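Local coordinates for nitrilotriacetate monooxygenase (Burkholderia pseudomallei, PDB 3SDO), which probably acts as a flavin-dependent monooxygenase of the NtaA/SnaA/DszA family, using FMN and molecular oxygen to oxidise an organic substrate, at residues 96-101 with 127-132; 59-64 with 77-82; 102-107 with 155-160. All blocks are in the same frame, centred on the assembly; numbering follows the deposited sequence.

Interaction 1. Residues 96-101 with 127-132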
loop_
_atom_site.group_PDB
_atom_site.type_symbol
_atom_site.label_atom_id
_atom_site.label_comp_id
_atom_site.label_asym_id
_atom_site.label_seq_id
_atom_site.Cartn_x
_atom_site.Cartn_y
_atom_site.Cartn_z
ATOM N N VAL A 96 -0.643 -10.498 3.868
ATOM C CA VAL A 96 -1.657 -10.738 2.868
ATOM C C VAL A 96 -2.606 -9.546 2.812
ATOM O O VAL A 96 -3.177 -9.136 3.834
ATOM C CB VAL A 96 -2.428 -12.009 3.189
ATOM C CG1 VAL A 96 -3.545 -12.256 2.150
ATOM C CG2 VAL A 96 -1.452 -13.196 3.268
ATOM N N GLY A 97 -2.778 -9.018 1.606
ATOM C CA GLY A 97 -3.584 -7.842 1.387
ATOM C C GLY A 97 -4.653 -7.957 0.335
ATOM O O GLY A 97 -4.446 -8.503 -0.750
ATOM N N THR A 98 -5.821 -7.423 0.649
ATOM C CA THR A 98 -6.899 -7.354 -0.333
ATOM C C THR A 98 -6.659 -6.277 -1.399
ATOM O O THR A 98 -6.253 -5.165 -1.096
ATOM C CB THR A 98 -8.260 -7.105 0.364
ATOM O OG1 THR A 98 -8.629 -8.272 1.098
ATOM C CG2 THR A 98 -9.363 -6.785 -0.642
ATOM N N MET A 99 -6.935 -6.610 -2.656
ATOM C CA MET A 99 -7.015 -5.611 -3.705
ATOM C C MET A 99 -7.970 -6.093 -4.793
ATOM O O MET A 99 -7.969 -7.260 -5.157
ATOM C CB MET A 99 -5.649 -5.282 -4.298
ATOM C CG MET A 99 -5.663 -3.962 -5.065
ATOM S SD MET A 99 -4.039 -3.541 -5.680
ATOM C CE MET A 99 -3.193 -3.033 -4.175
ATOM N N SER A 100 -8.796 -5.171 -5.272
ATOM C CA SER A 100 -9.861 -5.472 -6.212
ATOM C C SER A 100 -9.350 -5.600 -7.650
ATOM O O SER A 100 -8.526 -4.813 -8.104
ATOM C CB SER A 100 -10.943 -4.368 -6.144
ATOM O OG SER A 100 -11.533 -4.154 -7.416
ATOM N N SER A 101 -9.878 -6.583 -8.364
ATOM C CA SER A 101 -9.580 -6.768 -9.773
ATOM C C SER A 101 -10.248 -5.712 -10.636
ATOM O O SER A 101 -9.739 -5.408 -11.687
ATOM C CB SER A 101 -10.093 -8.125 -10.263
ATOM O OG SER A 101 -9.700 -9.144 -9.389
ATOM N N ASN A 127 -5.083 -11.133 -1.762
ATOM C CA ASN A 127 -6.459 -11.590 -1.704
ATOM C C ASN A 127 -7.204 -10.940 -2.845
ATOM O O ASN A 127 -7.475 -9.733 -2.807
ATOM C CB ASN A 127 -7.146 -11.258 -0.368
ATOM C CG ASN A 127 -8.607 -11.680 -0.359
ATOM O OD1 ASN A 127 -8.951 -12.769 -0.851
ATOM N ND2 ASN A 127 -9.481 -10.828 0.184
ATOM N N VAL A 128 -7.493 -11.741 -3.864
ATOM C CA VAL A 128 -8.163 -11.290 -5.084
ATOM C C VAL A 128 -9.659 -11.165 -4.808
ATOM O O VAL A 128 -10.330 -12.151 -4.516
ATOM C CB VAL A 128 -7.906 -12.272 -6.248
ATOM C CG1 VAL A 128 -8.685 -11.857 -7.544
ATOM C CG2 VAL A 128 -6.409 -12.377 -6.525
ATOM N N VAL A 129 -10.154 -9.932 -4.856
ATOM C CA VAL A 129 -11.552 -9.660 -4.613
ATOM C C VAL A 129 -12.285 -9.449 -5.939
ATOM O O VAL A 129 -11.946 -8.560 -6.710
ATOM C CB VAL A 129 -11.695 -8.502 -3.624
ATOM C CG1 VAL A 129 -12.955 -7.754 -3.832
ATOM C CG2 VAL A 129 -11.591 -9.060 -2.187
ATOM N N THR A 130 -13.266 -10.322 -6.186
ATOM C CA THR A 130 -14.070 -10.340 -7.421
ATOM C C THR A 130 -15.283 -9.409 -7.327
ATOM O O THR A 130 -15.608 -8.713 -8.281
ATOM C CB THR A 130 -14.558 -11.783 -7.735
ATOM O OG1 THR A 130 -13.434 -12.618 -8.068
ATOM C CG2 THR A 130 -15.524 -11.781 -8.895
ATOM N N SER A 131 -15.948 -9.417 -6.172
ATOM C CA SER A 131 -17.047 -8.501 -5.867
ATOM C C SER A 131 -16.578 -7.469 -4.852
ATOM O O SER A 131 -15.873 -7.813 -3.907
ATOM C CB SER A 131 -18.233 -9.276 -5.270
ATOM N N SER A 132 -16.953 -6.209 -5.056
ATOM C CA SER A 132 -16.734 -5.159 -4.072
ATOM C C SER A 132 -18.086 -4.738 -3.452
ATOM O O SER A 132 -19.137 -5.029 -4.018
ATOM C CB SER A 132 -16.051 -3.961 -4.748
ATOM O OG SER A 132 -14.752 -4.297 -5.250
#

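Interaction 2. Residues 59-64 with 77-82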
loop_
_atom_site.group_PDB
_atom_site.type_symbol
_atom_site.label_atom_id
_atom_site.label_comp_id
_atom_site.label_asym_id
_atom_site.label_seq_id
_atom_site.Cartn_x
_atom_site.Cartn_y
_atom_site.Cartn_z
ATOM N N ILE A 59 -4.953 -8.364 5.860
ATOM C CA ILE A 59 -5.530 -7.031 5.840
ATOM C C ILE A 59 -6.593 -7.035 4.763
ATOM O O ILE A 59 -6.279 -7.041 3.566
ATOM C CB ILE A 59 -4.471 -5.954 5.550
ATOM C CG1 ILE A 59 -3.360 -6.006 6.604
ATOM C CG2 ILE A 59 -5.092 -4.537 5.555
ATOM C CD1 ILE A 59 -3.867 -5.808 8.056
ATOM N N ALA A 60 -7.845 -7.111 5.214
ATOM C CA ALA A 60 -9.020 -6.993 4.373
ATOM C C ALA A 60 -9.158 -5.534 3.948
ATOM O O ALA A 60 -8.477 -4.665 4.472
ATOM C CB ALA A 60 -10.301 -7.453 5.142
ATOM N N ASP A 61 -10.035 -5.265 2.998
ATOM C CA ASP A 61 -10.130 -3.908 2.487
ATOM C C ASP A 61 -11.510 -3.521 1.978
ATOM O O ASP A 61 -12.346 -4.394 1.688
ATOM C CB ASP A 61 -9.108 -3.723 1.372
ATOM C CG ASP A 61 -8.725 -2.274 1.174
ATOM O OD1 ASP A 61 -8.549 -1.563 2.199
ATOM O OD2 ASP A 61 -8.600 -1.867 0.002
ATOM N N SER A 62 -11.726 -2.212 1.898
ATOM C CA SER A 62 -12.894 -1.618 1.265
ATOM C C SER A 62 -12.501 -0.301 0.617
ATOM O O SER A 62 -11.473 0.287 0.958
ATOM C CB SER A 62 -14.003 -1.382 2.300
ATOM O OG SER A 62 -13.560 -0.494 3.330
ATOM N N ALA A 63 -13.325 0.165 -0.322
ATOM C CA ALA A 63 -13.063 1.434 -0.995
ATOM C C ALA A 63 -14.355 2.214 -1.230
ATOM O O ALA A 63 -14.524 2.831 -2.272
ATOM C CB ALA A 63 -12.332 1.199 -2.308
ATOM N N TYR A 64 -15.235 2.197 -0.236
ATOM C CA TYR A 64 -16.547 2.847 -0.321
ATOM C C TYR A 64 -17.044 3.140 1.077
ATOM O O TYR A 64 -16.960 2.284 1.964
ATOM C CB TYR A 64 -17.565 1.983 -1.072
ATOM C CG TYR A 64 -18.873 2.696 -1.330
ATOM C CD1 TYR A 64 -18.920 3.804 -2.176
ATOM C CD2 TYR A 64 -20.058 2.281 -0.722
ATOM C CE1 TYR A 64 -20.106 4.471 -2.418
ATOM C CE2 TYR A 64 -21.261 2.959 -0.961
ATOM C CZ TYR A 64 -21.266 4.053 -1.812
ATOM O OH TYR A 64 -22.431 4.759 -2.059
ATOM N N PHE A 77 -6.437 1.842 7.194
ATOM C CA PHE A 77 -5.233 1.970 6.395
ATOM C C PHE A 77 -5.475 1.358 5.025
ATOM O O PHE A 77 -6.416 0.570 4.826
ATOM C CB PHE A 77 -4.019 1.310 7.085
ATOM C CG PHE A 77 -3.480 2.097 8.263
ATOM C CD1 PHE A 77 -2.903 3.352 8.078
ATOM C CD2 PHE A 77 -3.547 1.588 9.540
ATOM C CE1 PHE A 77 -2.398 4.080 9.179
ATOM C CE2 PHE A 77 -3.034 2.288 10.627
ATOM C CZ PHE A 77 -2.463 3.545 10.450
ATOM N N GLU A 78 -4.641 1.741 4.067
ATOM C CA GLU A 78 -4.639 1.106 2.757
ATOM C C GLU A 78 -3.623 -0.070 2.798
ATOM O O GLU A 78 -2.569 0.050 3.444
ATOM C CB GLU A 78 -4.313 2.155 1.691
ATOM C CG GLU A 78 -4.229 1.626 0.284
ATOM C CD GLU A 78 -2.926 0.925 -0.012
ATOM O OE1 GLU A 78 -1.880 1.278 0.590
ATOM O OE2 GLU A 78 -2.959 0.026 -0.873
ATOM N N PRO A 79 -3.944 -1.226 2.152
ATOM C CA PRO A 79 -3.131 -2.434 2.416
ATOM C C PRO A 79 -1.674 -2.461 1.947
ATOM O O PRO A 79 -0.844 -2.974 2.678
ATOM C CB PRO A 79 -3.917 -3.554 1.730
ATOM C CG PRO A 79 -5.339 -3.040 1.707
ATOM C CD PRO A 79 -5.160 -1.566 1.408
ATOM N N ILE A 80 -1.346 -1.951 0.758
ATOM C CA ILE A 80 0.051 -2.020 0.290
ATOM C C ILE A 80 0.947 -1.209 1.227
ATOM O O ILE A 80 2.004 -1.699 1.646
ATOM C CB ILE A 80 0.222 -1.537 -1.153
ATOM C CG1 ILE A 80 -0.522 -2.460 -2.112
ATOM C CG2 ILE A 80 1.732 -1.406 -1.537
ATOM C CD1 ILE A 80 0.085 -3.866 -2.216
ATOM N N SER A 81 0.538 0.029 1.528
ATOM C CA SER A 81 1.270 0.863 2.468
ATOM C C SER A 81 1.380 0.196 3.849
ATOM O O SER A 81 2.468 0.114 4.418
ATOM C CB SER A 81 0.650 2.261 2.621
ATOM O OG SER A 81 -0.737 2.220 2.939
ATOM N N LEU A 82 0.260 -0.271 4.393
ATOM C CA LEU A 82 0.285 -0.866 5.736
ATOM C C LEU A 82 1.188 -2.104 5.779
ATOM O O LEU A 82 2.019 -2.253 6.684
ATOM C CB LEU A 82 -1.145 -1.201 6.217
ATOM C CG LEU A 82 -1.270 -1.915 7.581
ATOM C CD1 LEU A 82 -0.682 -1.127 8.740
ATOM C CD2 LEU A 82 -2.742 -2.268 7.861
HETATM O O HOH W 1 -7.826 -1.661 4.775
#

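Interaction 3. Residues 102-107 with 155-160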
loop_
_atom_site.group_PDB
_atom_site.type_symbol
_atom_site.label_atom_id
_atom_site.label_comp_id
_atom_site.label_asym_id
_atom_site.label_seq_id
_atom_site.Cartn_x
_atom_site.Cartn_y
_atom_site.Cartn_z
ATOM N N SER A 102 -11.399 -5.191 -10.214
ATOM C CA SER A 102 -12.173 -4.269 -11.080
ATOM C C SER A 102 -11.660 -2.843 -11.025
ATOM O O SER A 102 -11.834 -2.088 -11.979
ATOM C CB SER A 102 -13.656 -4.283 -10.711
ATOM O OG SER A 102 -14.182 -5.599 -10.774
ATOM N N TYR A 103 -10.987 -2.482 -9.936
ATOM C CA TYR A 103 -10.632 -1.085 -9.706
ATOM C C TYR A 103 -9.131 -0.867 -9.518
ATOM O O TYR A 103 -8.718 0.036 -8.817
ATOM C CB TYR A 103 -11.436 -0.555 -8.515
ATOM C CG TYR A 103 -12.928 -0.769 -8.694
ATOM C CD1 TYR A 103 -13.587 -0.260 -9.800
ATOM C CD2 TYR A 103 -13.657 -1.547 -7.798
ATOM C CE1 TYR A 103 -14.958 -0.465 -9.984
ATOM C CE2 TYR A 103 -15.032 -1.746 -7.966
ATOM C CZ TYR A 103 -15.667 -1.209 -9.067
ATOM O OH TYR A 103 -17.017 -1.419 -9.241
ATOM N N SER A 104 -8.340 -1.699 -10.191
ATOM C CA SER A 104 -6.882 -1.623 -10.155
ATOM C C SER A 104 -6.358 -1.992 -11.525
ATOM O O SER A 104 -6.929 -2.854 -12.218
ATOM C CB SER A 104 -6.343 -2.630 -9.182
ATOM O OG SER A 104 -6.516 -3.932 -9.752
ATOM N N GLU A 105 -5.289 -1.337 -11.938
ATOM C CA GLU A 105 -4.623 -1.716 -13.188
ATOM C C GLU A 105 -3.710 -2.910 -12.907
ATOM O O GLU A 105 -2.896 -2.851 -11.985
ATOM C CB GLU A 105 -3.811 -0.550 -13.750
ATOM C CG GLU A 105 -4.642 0.519 -14.413
ATOM C CD GLU A 105 -5.101 0.162 -15.858
ATOM O OE1 GLU A 105 -4.594 -0.812 -16.474
ATOM O OE2 GLU A 105 -5.965 0.891 -16.389
ATOM N N PRO A 106 -3.816 -3.985 -13.711
ATOM C CA PRO A 106 -2.967 -5.151 -13.435
ATOM C C PRO A 106 -1.461 -4.835 -13.362
ATOM O O PRO A 106 -0.764 -5.424 -12.545
ATOM C CB PRO A 106 -3.253 -6.103 -14.609
ATOM C CG PRO A 106 -4.058 -5.337 -15.578
ATOM C CD PRO A 106 -4.691 -4.198 -14.877
ATOM N N TYR A 107 -0.973 -3.912 -14.186
ATOM C CA TYR A 107 0.452 -3.561 -14.115
ATOM C C TYR A 107 0.811 -2.968 -12.750
ATOM O O TYR A 107 1.863 -3.296 -12.181
ATOM C CB TYR A 107 0.871 -2.627 -15.266
ATOM C CG TYR A 107 2.374 -2.619 -15.545
ATOM C CD1 TYR A 107 2.973 -3.610 -16.329
ATOM C CD2 TYR A 107 3.195 -1.626 -15.013
ATOM C CE1 TYR A 107 4.353 -3.591 -16.607
ATOM C CE2 TYR A 107 4.570 -1.609 -15.261
ATOM C CZ TYR A 107 5.140 -2.591 -16.061
ATOM O OH TYR A 107 6.497 -2.567 -16.301
ATOM N N ALA A 155 -10.520 -13.177 -13.633
ATOM C CA ALA A 155 -9.678 -14.254 -14.152
ATOM C C ALA A 155 -8.612 -13.698 -15.086
ATOM O O ALA A 155 -7.447 -14.075 -14.974
ATOM C CB ALA A 155 -10.526 -15.336 -14.869
ATOM N N GLU A 156 -9.012 -12.834 -16.027
ATOM C CA GLU A 156 -8.060 -12.242 -16.969
ATOM C C GLU A 156 -7.040 -11.335 -16.254
ATOM O O GLU A 156 -5.854 -11.362 -16.561
ATOM C CB GLU A 156 -8.771 -11.441 -18.070
ATOM C CG GLU A 156 -7.826 -11.044 -19.197
ATOM C CD GLU A 156 -8.472 -10.202 -20.279
ATOM O OE1 GLU A 156 -9.714 -10.276 -20.443
ATOM O OE2 GLU A 156 -7.725 -9.458 -20.952
ATOM N N HIS A 157 -7.530 -10.532 -15.327
ATOM C CA HIS A 157 -6.701 -9.630 -14.516
ATOM C C HIS A 157 -5.600 -10.416 -13.784
ATOM O O HIS A 157 -4.419 -10.038 -13.798
ATOM C CB HIS A 157 -7.625 -8.901 -13.524
ATOM C CG HIS A 157 -6.963 -7.844 -12.699
ATOM N ND1 HIS A 157 -6.131 -8.143 -11.643
ATOM C CD2 HIS A 157 -7.070 -6.489 -12.726
ATOM C CE1 HIS A 157 -5.741 -7.017 -11.062
ATOM N NE2 HIS A 157 -6.285 -6.000 -11.712
ATOM N N LEU A 158 -6.002 -11.504 -13.133
ATOM C CA LEU A 158 -5.065 -12.363 -12.431
ATOM C C LEU A 158 -4.038 -12.972 -13.380
ATOM O O LEU A 158 -2.846 -13.026 -13.060
ATOM C CB LEU A 158 -5.827 -13.469 -11.701
ATOM C CG LEU A 158 -5.021 -14.419 -10.839
ATOM C CD1 LEU A 158 -4.076 -13.652 -9.926
ATOM C CD2 LEU A 158 -5.954 -15.289 -10.001
ATOM N N ASP A 159 -4.508 -13.416 -14.548
ATOM C CA ASP A 159 -3.634 -14.023 -15.561
ATOM C C ASP A 159 -2.578 -13.013 -16.003
ATOM O O ASP A 159 -1.422 -13.378 -16.200
ATOM C CB ASP A 159 -4.405 -14.473 -16.810
ATOM C CG ASP A 159 -5.218 -15.733 -16.590
ATOM O OD1 ASP A 159 -5.046 -16.381 -15.543
ATOM O OD2 ASP A 159 -6.060 -16.066 -17.474
ATOM N N VAL A 160 -2.983 -11.750 -16.147
ATOM C CA VAL A 160 -2.045 -10.685 -16.501
ATOM C C VAL A 160 -1.019 -10.453 -15.378
ATOM O O VAL A 160 0.187 -10.418 -15.630
ATOM C CB VAL A 160 -2.778 -9.369 -16.843
ATOM C CG1 VAL A 160 -1.775 -8.206 -17.096
ATOM C CG2 VAL A 160 -3.653 -9.566 -18.095
#

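Interaction 1. Residues 96-101 with 127-132
M99 O accepts two bonds, one from the indole NE1 of W126 and a weak one of 3.5 Å from V129 N. This is a parallel pairing of neighbouring strands in the barrel of a luciferase-like monooxygenase, the two strands of a beta-alpha-beta unit whose helix is 106-119. Strand 96-100 runs beside 127-129 with an angle of 24° between the short axes. The ladder starts with N127 N donating to G97 O at 2.9 Å, the shortest of the backbone bonds here. M99 N then returns to N127 O at 3.2 Å, and beyond the M99 carbonyl S101 N reaches V129 O over 3.3 Å, again weakly, just past the strand end.

T98, S100, N127 and V129 share one face of the sheet. T98 and N127 lie side by side and point the same way, while T98 crosses V129 at a slant, methyl to methyl, with CG2 of T98 3.5 Å from CG2 of V129. With chi1 at -69°, T98 places that methyl anti to its own N and leaves OG1 on the N127 side. T98 is a predicted FMN-binding residue, and D61, another, packs against it. M99 and V128 occupy the other face, where M99 rests on V109, Q112 and F113 of helix 106-119. At the strand ends, S100 OG accepts from Y103 N, and S101 OG sits 3.4 Å from V128 CG1.

Interaction 2. Residues 59-64 with 77-82
I59 and P79 meet across this contact, each with much of its surface buried by the other segment, and D61 meets the CG and CD carbons of the same ring. The place is where a strand of the TIM-type barrel, 56-59, runs out into its following loop and meets the first turn of helix 79-88. I59 crosses P79 at a slant, its CG2 4.1 Å from P79 CB. Its other branch goes further along the helix: with CG1 beside the backbone N (chi1 -58°), CD1 comes to 3.7 Å from CD2 of L82, the two side chains standing at about a right angle. The strand end thus rests on one apolar strip made by P79 and L82.

D61, a predicted FMN-binding residue, crosses the proline at about a right angle too. Its carboxylate carbon CG is 3.5 Å from P79 CG, so the carboxylate itself lies against the ring carbons CG and CD. The same carboxylate finds its charged partners beyond the two segments: OD1 forms a salt bridge with R111 of the second subunit and a long, weak ion pair with R76. A water lies 2.7 Å from D61 OD1 and 2.6 Å from F77 O, within bonding range of both.

Before the helix, E78 is the N-cap, its carboxylate accepting from two backbone N-H groups of the first turn. E78 OE2 also receives Q112 NE2 of the second subunit, tying the cap to the dimer interface. S81 N meets E78 OE1 on the syn side at 2.9 Å, 22° out of the carboxylate plane.

Interaction 3. Residues 102-107 with 155-160
H157 NE2 donates to both oxygens of S104, OG at 2.9 Å and the backbone O at 3.3 Å, a forked bond from one ring N-H. In the TIM-type barrel, the contact joins helix 150-165, carrying H157, to the loop and first turn that lead from strand 94-100 into helix 106-119. Neither branch is straight, the N-H...O angle being only 131° to OG. S104 O lies in the imidazole plane, whereas OG is tilted from it; seen from the serine, the histidine nitrogen stands above the carbonyl plane.

S104 OG is satisfied twice over, because it also bonds to the carbonyl oxygen of S100, at the end of strand 94-100. H157 therefore fixes a hydroxyl already tied to its own loop, and the histidine holds the turn through both a side-chain and a main-chain oxygen. Its CG lies anti to the backbone N (chi1 -175°), which carries the ring out from the helix to the loop.

P106, in the first turn of helix 106-119, lies over one face of the same ring. Its CB is 4.3 Å from the imidazole centroid and 11° off the normal, a CH-pi contact. F198 and W126 also meet the ring, with planes inclined to it. One turn along from H157, V160 CG1 reaches to 3.6 Å from P106 CB.

From the N terminus, interaction 2 comes first: strand 56-59 ends, and the excursion through helix 71-74 is closed when 77-82 returns against 59-64. Helix 79-88 then leads to strand 94-100, which pairs with 56-59 through I59, so interactions 2 and 1 touch directly while staying in series. Interactions 1 and 3 cross. The segments alternate as 96-101, 102-107, 127-132 and 155-160; interaction 1 closes the crossover through helix 106-119, and interaction 3 fastens the start of that helix to helix 150-165. The inner sheet is thus tied to its outer helices, and interactions 2 and 3, about 17 Å apart between centres, both touch the second subunit.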